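Tailspike protein (Acinetobacter phage vB_ApiP_P1, PDB 6E1R) probably recognises and cleaves the capsular polysaccharide of its Acinetobacter baumannii host, working as a trimer whose subunits carry a parallel beta-helix domain. Local coordinates at residues Phe153-Gly167 / Phe182-Asp196. Residues are numbered along the deposited sequence; the frame is centred on the assembly and turned at random.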
ATOM      1  N   PHE A 153      -1.247  32.560   5.086  1.00 39.17           N
ATOM      2  CA  PHE A 153      -2.199  32.526   3.987  1.00 38.38           C
ATOM      3  C   PHE A 153      -3.596  32.293   4.538  1.00 41.54           C
ATOM      4  O   PHE A 153      -3.777  31.543   5.504  1.00 49.38           O
ATOM      5  CB  PHE A 153      -1.847  31.440   2.963  1.00 36.15           C
ATOM      6  CG  PHE A 153      -0.646  31.767   2.120  1.00 37.40           C
ATOM      7  CD1 PHE A 153      -0.761  32.615   1.031  1.00 40.52           C
ATOM      8  CD2 PHE A 153       0.594  31.221   2.410  1.00 35.32           C
ATOM      9  CE1 PHE A 153       0.337  32.919   0.250  1.00 43.25           C
ATOM     10  CE2 PHE A 153       1.697  31.520   1.633  1.00 38.84           C
ATOM     11  CZ  PHE A 153       1.569  32.370   0.551  1.00 43.12           C
ATOM     12  N   THR A 154      -4.580  32.940   3.924  1.00 36.01           N
ATOM     13  CA  THR A 154      -5.976  32.825   4.325  1.00 39.92           C
ATOM     14  C   THR A 154      -6.759  32.156   3.203  1.00 41.02           C
ATOM     15  O   THR A 154      -6.847  32.694   2.095  1.00 41.69           O
ATOM     16  CB  THR A 154      -6.570  34.195   4.653  1.00 40.30           C
ATOM     17  OG1 THR A 154      -6.009  34.679   5.881  1.00 38.79           O
ATOM     18  CG2 THR A 154      -8.078  34.104   4.788  1.00 41.64           C
ATOM     19  N   VAL A 155      -7.315  30.984   3.493  1.00 40.61           N
ATOM     20  CA  VAL A 155      -8.111  30.251   2.517  1.00 37.19           C
ATOM     21  C   VAL A 155      -9.475  30.916   2.396  1.00 41.26           C
ATOM     22  O   VAL A 155     -10.146  31.175   3.403  1.00 45.77           O
ATOM     23  CB  VAL A 155      -8.240  28.775   2.921  1.00 35.88           C
ATOM     24  CG1 VAL A 155      -9.040  28.011   1.882  1.00 37.38           C
ATOM     25  CG2 VAL A 155      -6.862  28.157   3.101  1.00 32.70           C
ATOM     26  N   LYS A 156      -9.890  31.191   1.163  1.00 37.19           N
ATOM     27  CA  LYS A 156     -11.154  31.869   0.925  1.00 42.64           C
ATOM     28  C   LYS A 156     -12.330  30.927   1.170  1.00 46.53           C
ATOM     29  O   LYS A 156     -12.191  29.702   1.194  1.00 40.31           O
ATOM     30  CB  LYS A 156     -11.207  32.406  -0.504  1.00 39.97           C
ATOM     31  CG  LYS A 156     -10.113  33.406  -0.839  1.00 43.50           C
ATOM     32  CD  LYS A 156     -10.159  33.784  -2.309  1.00 40.26           C
ATOM     33  CE  LYS A 156      -9.121  34.839  -2.642  1.00 45.54           C
ATOM     34  NZ  LYS A 156      -9.199  35.248  -4.071  1.00 47.82           N
ATOM     35  N   ALA A 157     -13.506  31.524   1.355  1.00 46.63           N
ATOM     36  CA  ALA A 157     -14.704  30.751   1.645  1.00 50.95           C
ATOM     37  C   ALA A 157     -15.134  29.935   0.431  1.00 52.26           C
ATOM     38  O   ALA A 157     -14.894  30.313  -0.720  1.00 58.46           O
ATOM     39  CB  ALA A 157     -15.841  31.674   2.081  1.00 43.51           C
ATOM     40  N   GLY A 158     -15.778  28.805   0.701  1.00 54.09           N
ATOM     41  CA  GLY A 158     -16.273  27.967  -0.380  1.00 50.91           C
ATOM     42  C   GLY A 158     -15.134  27.265  -1.093  1.00 49.09           C
ATOM     43  O   GLY A 158     -14.292  26.605  -0.472  1.00 48.85           O
ATOM     44  N   PHE A 159     -15.103  27.409  -2.418  1.00 46.27           N
ATOM     45  CA  PHE A 159     -14.065  26.825  -3.258  1.00 47.91           C
ATOM     46  C   PHE A 159     -13.200  27.893  -3.916  1.00 51.49           C
ATOM     47  O   PHE A 159     -12.473  27.597  -4.870  1.00 53.96           O
ATOM     48  CB  PHE A 159     -14.681  25.924  -4.330  1.00 47.35           C
ATOM     49  CG  PHE A 159     -15.495  24.785  -3.783  1.00 44.41           C
ATOM     50  CD1 PHE A 159     -16.825  24.966  -3.441  1.00 43.53           C
ATOM     51  CD2 PHE A 159     -14.935  23.527  -3.630  1.00 44.34           C
ATOM     52  CE1 PHE A 159     -17.576  23.918  -2.945  1.00 41.76           C
ATOM     53  CE2 PHE A 159     -15.682  22.475  -3.137  1.00 45.44           C
ATOM     54  CZ  PHE A 159     -17.004  22.671  -2.793  1.00 45.99           C
ATOM     55  N   SER A 160     -13.266  29.132  -3.424  1.00 51.12           N
ATOM     56  CA  SER A 160     -12.580  30.243  -4.073  1.00 45.45           C
ATOM     57  C   SER A 160     -11.063  30.104  -4.033  1.00 45.31           C
ATOM     58  O   SER A 160     -10.372  30.773  -4.810  1.00 50.73           O
ATOM     59  CB  SER A 160     -13.006  31.562  -3.431  1.00 46.85           C
ATOM     60  OG  SER A 160     -14.415  31.711  -3.466  1.00 46.91           O
ATOM     61  N   SER A 161     -10.527  29.267  -3.147  1.00 40.56           N
ATOM     62  CA  SER A 161      -9.094  29.017  -3.078  1.00 35.99           C
ATOM     63  C   SER A 161      -8.707  27.671  -3.676  1.00 42.90           C
ATOM     64  O   SER A 161      -7.560  27.241  -3.513  1.00 39.12           O
ATOM     65  CB  SER A 161      -8.612  29.094  -1.627  1.00 35.21           C
ATOM     66  OG  SER A 161      -8.816  30.384  -1.083  1.00 36.28           O
ATOM     67  N   GLU A 162      -9.632  27.001  -4.362  1.00 45.68           N
ATOM     68  CA  GLU A 162      -9.352  25.682  -4.912  1.00 43.60           C
ATOM     69  C   GLU A 162      -8.216  25.750  -5.927  1.00 44.50           C
ATOM     70  O   GLU A 162      -8.028  26.759  -6.613  1.00 38.05           O
ATOM     71  CB  GLU A 162     -10.610  25.094  -5.555  1.00 45.78           C
ATOM     72  CG  GLU A 162     -10.471  23.646  -6.001  1.00 48.82           C
ATOM     73  CD  GLU A 162     -11.726  23.106  -6.654  1.00 54.91           C
ATOM     74  OE1 GLU A 162     -12.316  23.812  -7.498  1.00 59.44           O
ATOM     75  OE2 GLU A 162     -12.128  21.973  -6.314  1.00 56.47           O
ATOM     76  N   SER A 163      -7.448  24.658  -5.994  1.00 42.63           N
ATOM     77  CA  SER A 163      -6.311  24.499  -6.896  1.00 42.23           C
ATOM     78  C   SER A 163      -5.158  25.399  -6.472  1.00 47.38           C
ATOM     79  O   SER A 163      -5.261  26.628  -6.538  1.00 53.89           O
ATOM     80  CB  SER A 163      -6.710  24.777  -8.349  1.00 38.02           C
ATOM     81  OG  SER A 163      -7.723  23.884  -8.777  1.00 39.80           O
ATOM     82  N   SER A 164      -4.062  24.794  -6.023  1.00 43.77           N
ATOM     83  CA  SER A 164      -2.879  25.540  -5.620  1.00 42.37           C
ATOM     84  C   SER A 164      -1.694  24.584  -5.593  1.00 45.31           C
ATOM     85  O   SER A 164      -1.854  23.363  -5.664  1.00 47.27           O
ATOM     86  CB  SER A 164      -3.072  26.223  -4.261  1.00 37.78           C
ATOM     87  OG  SER A 164      -3.484  25.299  -3.273  1.00 37.81           O
ATOM     88  N   TYR A 165      -0.499  25.159  -5.492  1.00 40.69           N
ATOM     89  CA  TYR A 165       0.725  24.374  -5.426  1.00 35.27           C
ATOM     90  C   TYR A 165       1.729  25.113  -4.556  1.00 39.66           C
ATOM     91  O   TYR A 165       1.981  26.302  -4.771  1.00 49.43           O
ATOM     92  CB  TYR A 165       1.304  24.126  -6.823  1.00 36.29           C
ATOM     93  CG  TYR A 165       2.501  23.199  -6.844  1.00 44.82           C
ATOM     94  CD1 TYR A 165       3.789  23.688  -6.655  1.00 45.93           C
ATOM     95  CD2 TYR A 165       2.343  21.836  -7.056  1.00 46.86           C
ATOM     96  CE1 TYR A 165       4.884  22.844  -6.674  1.00 47.19           C
ATOM     97  CE2 TYR A 165       3.432  20.984  -7.077  1.00 49.89           C
ATOM     98  CZ  TYR A 165       4.700  21.493  -6.886  1.00 51.21           C
ATOM     99  OH  TYR A 165       5.786  20.650  -6.906  1.00 54.52           O
ATOM    100  N   PHE A 166       2.293  24.408  -3.580  1.00 34.30           N
ATOM    101  CA  PHE A 166       3.281  24.973  -2.666  1.00 34.73           C
ATOM    102  C   PHE A 166       4.521  24.093  -2.715  1.00 39.26           C
ATOM    103  O   PHE A 166       4.508  22.967  -2.208  1.00 45.82           O
ATOM    104  CB  PHE A 166       2.723  25.069  -1.247  1.00 30.74           C
ATOM    105  CG  PHE A 166       1.544  25.985  -1.131  1.00 30.86           C
ATOM    106  CD1 PHE A 166       0.263  25.517  -1.366  1.00 38.06           C
ATOM    107  CD2 PHE A 166       1.717  27.317  -0.799  1.00 39.24           C
ATOM    108  CE1 PHE A 166      -0.825  26.359  -1.266  1.00 40.96           C
ATOM    109  CE2 PHE A 166       0.634  28.164  -0.699  1.00 45.01           C
ATOM    110  CZ  PHE A 166      -0.638  27.685  -0.934  1.00 45.47           C
ATOM    111  N   GLY A 167       5.588  24.609  -3.318  1.00 36.42           N
ATOM    112  CA  GLY A 167       6.788  23.823  -3.512  1.00 36.11           C
ATOM    113  C   GLY A 167       7.999  24.340  -2.767  1.00 36.51           C
ATOM    114  O   GLY A 167       8.506  25.426  -3.064  1.00 40.00           O
ATOM    115  N   PHE A 182      -1.739  28.414   7.306  1.00 48.69           N
ATOM    116  CA  PHE A 182      -3.013  28.493   6.606  1.00 45.14           C
ATOM    117  C   PHE A 182      -4.157  28.498   7.609  1.00 43.21           C
ATOM    118  O   PHE A 182      -4.094  27.821   8.640  1.00 33.64           O
ATOM    119  CB  PHE A 182      -3.196  27.320   5.632  1.00 39.56           C
ATOM    120  CG  PHE A 182      -2.177  27.280   4.532  1.00 38.20           C
ATOM    121  CD1 PHE A 182      -0.993  26.579   4.690  1.00 40.97           C
ATOM    122  CD2 PHE A 182      -2.404  27.941   3.338  1.00 38.74           C
ATOM    123  CE1 PHE A 182      -0.051  26.541   3.680  1.00 40.72           C
ATOM    124  CE2 PHE A 182      -1.467  27.906   2.324  1.00 38.07           C
ATOM    125  CZ  PHE A 182      -0.290  27.205   2.494  1.00 37.75           C
ATOM    126  N   ARG A 183      -5.200  29.263   7.296  1.00 41.89           N
ATOM    127  CA  ARG A 183      -6.440  29.240   8.056  1.00 40.69           C
ATOM    128  C   ARG A 183      -7.588  29.517   7.098  1.00 41.72           C
ATOM    129  O   ARG A 183      -7.417  30.203   6.087  1.00 43.62           O
ATOM    130  CB  ARG A 183      -6.444  30.264   9.195  1.00 40.05           C
ATOM    131  CG  ARG A 183      -7.387  29.905  10.335  1.00 41.67           C
ATOM    132  CD  ARG A 183      -7.301  30.907  11.474  1.00 42.80           C
ATOM    133  NE  ARG A 183      -6.015  30.851  12.162  1.00 48.97           N
ATOM    134  CZ  ARG A 183      -5.757  30.070  13.205  1.00 55.68           C
ATOM    135  NH1 ARG A 183      -6.699  29.267  13.681  1.00 61.97           N
ATOM    136  NH2 ARG A 183      -4.556  30.087  13.768  1.00 55.49           N
ATOM    137  N   SER A 184      -8.760  28.977   7.421  1.00 43.66           N
ATOM    138  CA  SER A 184      -9.923  29.061   6.550  1.00 42.97           C
ATOM    139  C   SER A 184     -10.938  30.048   7.109  1.00 48.87           C
ATOM    140  O   SER A 184     -11.203  30.069   8.315  1.00 54.92           O
ATOM    141  CB  SER A 184     -10.583  27.689   6.377  1.00 34.81           C
ATOM    142  OG  SER A 184      -9.760  26.818   5.624  1.00 33.42           O
ATOM    143  N   THR A 185     -11.499  30.868   6.225  1.00 44.77           N
ATOM    144  CA  THR A 185     -12.605  31.750   6.571  1.00 48.04           C
ATOM    145  C   THR A 185     -13.915  31.032   6.269  1.00 53.41           C
ATOM    146  O   THR A 185     -14.140  30.597   5.133  1.00 54.93           O
ATOM    147  CB  THR A 185     -12.522  33.068   5.801  1.00 48.25           C
ATOM    148  OG1 THR A 185     -12.382  32.801   4.401  1.00 54.68           O
ATOM    149  CG2 THR A 185     -11.340  33.894   6.282  1.00 44.71           C
ATOM    150  N   SER A 186     -14.771  30.905   7.284  1.00 51.36           N
ATOM    151  CA  SER A 186     -16.056  30.215   7.153  1.00 51.82           C
ATOM    152  C   SER A 186     -15.878  28.790   6.629  1.00 50.01           C
ATOM    153  O   SER A 186     -16.625  28.331   5.763  1.00 50.63           O
ATOM    154  CB  SER A 186     -17.016  31.006   6.262  1.00 52.27           C
ATOM    155  OG  SER A 186     -18.285  30.380   6.203  1.00 59.54           O
ATOM    156  N   ASN A 187     -14.877  28.089   7.165  1.00 50.24           N
ATOM    157  CA  ASN A 187     -14.560  26.713   6.769  1.00 49.86           C
ATOM    158  C   ASN A 187     -14.284  26.602   5.271  1.00 53.79           C
ATOM    159  O   ASN A 187     -14.736  25.665   4.608  1.00 55.46           O
ATOM    160  CB  ASN A 187     -15.671  25.749   7.190  1.00 48.46           C
ATOM    161  CG  ASN A 187     -15.890  25.732   8.688  1.00 49.95           C
ATOM    162  OD1 ASN A 187     -16.936  26.154   9.179  1.00 55.30           O
ATOM    163  ND2 ASN A 187     -14.903  25.235   9.424  1.00 46.75           N
ATOM    164  N   GLY A 188     -13.539  27.565   4.733  1.00 48.58           N
ATOM    165  CA  GLY A 188     -13.216  27.540   3.321  1.00 42.83           C
ATOM    166  C   GLY A 188     -12.318  26.373   2.962  1.00 35.25           C
ATOM    167  O   GLY A 188     -11.485  25.927   3.753  1.00 43.95           O
ATOM    168  N   TYR A 189     -12.484  25.879   1.739  1.00 35.27           N
ATOM    169  CA  TYR A 189     -11.797  24.677   1.282  1.00 40.35           C
ATOM    170  C   TYR A 189     -10.416  25.027   0.739  1.00 39.04           C
ATOM    171  O   TYR A 189     -10.296  25.818  -0.203  1.00 43.38           O
ATOM    172  CB  TYR A 189     -12.621  23.966   0.210  1.00 44.07           C
ATOM    173  CG  TYR A 189     -13.323  22.713   0.681  1.00 46.41           C
ATOM    174  CD1 TYR A 189     -12.949  22.078   1.859  1.00 46.03           C
ATOM    175  CD2 TYR A 189     -14.356  22.159  -0.061  1.00 48.63           C
ATOM    176  CE1 TYR A 189     -13.591  20.926   2.283  1.00 42.68           C
ATOM    177  CE2 TYR A 189     -15.002  21.013   0.353  1.00 49.45           C
ATOM    178  CZ  TYR A 189     -14.616  20.400   1.525  1.00 45.65           C
ATOM    179  OH  TYR A 189     -15.262  19.258   1.933  1.00 47.97           O
ATOM    180  N   LEU A 190      -9.379  24.436   1.330  1.00 36.12           N
ATOM    181  CA  LEU A 190      -8.044  24.426   0.731  1.00 35.62           C
ATOM    182  C   LEU A 190      -7.995  23.178  -0.140  1.00 36.46           C
ATOM    183  O   LEU A 190      -7.537  22.116   0.282  1.00 38.90           O
ATOM    184  CB  LEU A 190      -6.959  24.428   1.802  1.00 38.46           C
ATOM    185  CG  LEU A 190      -5.601  25.061   1.468  1.00 37.67           C
ATOM    186  CD1 LEU A 190      -4.729  25.144   2.714  1.00 38.99           C
ATOM    187  CD2 LEU A 190      -4.875  24.310   0.366  1.00 33.88           C
ATOM    188  N   SER A 191      -8.482  23.306  -1.370  1.00 38.71           N
ATOM    189  CA  SER A 191      -8.806  22.163  -2.211  1.00 36.56           C
ATOM    190  C   SER A 191      -7.806  21.999  -3.347  1.00 36.79           C
ATOM    191  O   SER A 191      -7.330  22.985  -3.920  1.00 37.46           O
ATOM    192  CB  SER A 191     -10.219  22.303  -2.784  1.00 38.85           C
ATOM    193  OG  SER A 191     -10.480  21.300  -3.750  1.00 44.52           O
ATOM    194  N   GLN A 192      -7.503  20.741  -3.667  1.00 36.12           N
ATOM    195  CA  GLN A 192      -6.680  20.358  -4.814  1.00 36.55           C
ATOM    196  C   GLN A 192      -5.324  21.064  -4.791  1.00 42.09           C
ATOM    197  O   GLN A 192      -4.921  21.744  -5.736  1.00 50.26           O
ATOM    198  CB  GLN A 192      -7.424  20.614  -6.126  1.00 33.17           C
ATOM    199  CG  GLN A 192      -8.652  19.730  -6.304  1.00 38.49           C
ATOM    200  CD  GLN A 192      -9.317  19.906  -7.653  1.00 42.51           C
ATOM    201  OE1 GLN A 192      -8.978  20.811  -8.413  1.00 54.10           O
ATOM    202  NE2 GLN A 192     -10.271  19.034  -7.960  1.00 40.45           N
ATOM    203  N   SER A 193      -4.616  20.879  -3.682  1.00 43.71           N
ATOM    204  CA  SER A 193      -3.312  21.484  -3.466  1.00 42.81           C
ATOM    205  C   SER A 193      -2.246  20.403  -3.343  1.00 43.06           C
ATOM    206  O   SER A 193      -2.538  19.219  -3.157  1.00 44.79           O
ATOM    207  CB  SER A 193      -3.313  22.366  -2.212  1.00 42.15           C
ATOM    208  OG  SER A 193      -2.077  23.043  -2.066  1.00 44.89           O
ATOM    209  N   THR A 194      -0.991  20.833  -3.450  1.00 39.81           N
ATOM    210  CA  THR A 194       0.156  19.951  -3.287  1.00 35.38           C
ATOM    211  C   THR A 194       1.197  20.661  -2.438  1.00 36.87           C
ATOM    212  O   THR A 194       1.529  21.820  -2.702  1.00 41.18           O
ATOM    213  CB  THR A 194       0.763  19.556  -4.641  1.00 34.09           C
ATOM    214  OG1 THR A 194      -0.218  18.874  -5.431  1.00 37.06           O
ATOM    215  CG2 THR A 194       1.969  18.647  -4.441  1.00 31.73           C
ATOM    216  N   PHE A 195       1.693  19.975  -1.415  1.00 34.66           N
ATOM    217  CA  PHE A 195       2.746  20.492  -0.545  1.00 35.13           C
ATOM    218  C   PHE A 195       3.988  19.638  -0.775  1.00 43.89           C
ATOM    219  O   PHE A 195       4.084  18.516  -0.271  1.00 46.10           O
ATOM    220  CB  PHE A 195       2.302  20.480   0.913  1.00 30.60           C
ATOM    221  CG  PHE A 195       1.134  21.381   1.195  1.00 34.04           C
ATOM    222  CD1 PHE A 195      -0.166  20.927   1.031  1.00 37.26           C
ATOM    223  CD2 PHE A 195       1.335  22.689   1.605  1.00 34.65           C
ATOM    224  CE1 PHE A 195      -1.243  21.756   1.284  1.00 40.95           C
ATOM    225  CE2 PHE A 195       0.262  23.525   1.858  1.00 38.77           C
ATOM    226  CZ  PHE A 195      -1.029  23.058   1.697  1.00 40.26           C
ATOM    227  N   ASP A 196       4.935  20.172  -1.545  1.00 40.41           N
ATOM    228  CA  ASP A 196       6.140  19.450  -1.939  1.00 40.02           C
ATOM    229  C   ASP A 196       7.305  19.922  -1.076  1.00 36.48           C
ATOM    230  O   ASP A 196       7.780  21.052  -1.229  1.00 42.75           O
ATOM    231  CB  ASP A 196       6.432  19.666  -3.423  1.00 49.48           C
ATOM    232  CG  ASP A 196       7.631  18.871  -3.907  1.00 56.81           C
ATOM    233  OD1 ASP A 196       8.138  18.018  -3.149  1.00 58.93           O
ATOM    234  OD2 ASP A 196       8.067  19.100  -5.055  1.00 60.58           O
TER
HETATM  235  O   HOH W   1     -11.676  28.053  -0.761  1.00 35.74           O
HETATM  236  O   HOH W   2      -6.084  25.329  -2.826  1.00 31.49           O
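Strands 164-167 and 194-196 run parallel, 4.8 Å apart at 9°, and Phe153-Val155 pairs in the same sense with Phe182-Ser184, so successive coils of a right-handed parallel beta-helix stack strand on strand, the register slipping in the loop between, where Ala157 lies against Gly188. Phe166 N bonds to Thr194 O and Asp196 N to Phe166 O. At the other strand pair, Val155 O takes two donors from Thr185: the backbone N and, on a lone pair in the carbonyl plane, OG1 at 2.9 Å. Inside the coil, Phe153, Phe166, Phe182 and Phe195 form an aromatic cluster. The Phe182 ring turns its edge to the face of Phe166 (planes at 82°), with Phe182 CE2 3.4 Å from Phe166 CZ. The rings of Phe166 and Phe195 are nearly parallel but slid so far that they barely overlap. Beside them Val155 CG2 meets Leu190 CD1 at 3.7 Å; Val155 CG1, anti to its own N (chi1 -179°), instead reaches the backbone of Tyr189. The buried hydroxyls of Ser193 and Ser164 are paired: Ser193 OG donates to Ser164 OG at 2.9 Å, and Ser164 OG in turn donates to a water that donates to Ser161 O and Ser191 O. In the loop between the strands, Glu162 extends its chain to accept Ser191 OG on the anti lone pair of OE2, and the edge of Tyr189 approaches the face of Phe159. Strand 129-133 flanks 164-167 on the preceding coil, while strands 208-213 and 215-218 follow 189-196, where Phe217 stacks on Phe195 and Thr194 OG1 is hydrogen-bonded to Asp216 and to His197 of the second subunit. Along the trimer interface, that His197 meets the Tyr165 ring edge-to-face, and Gln139 of the second subunit bonds to Ser163 OG.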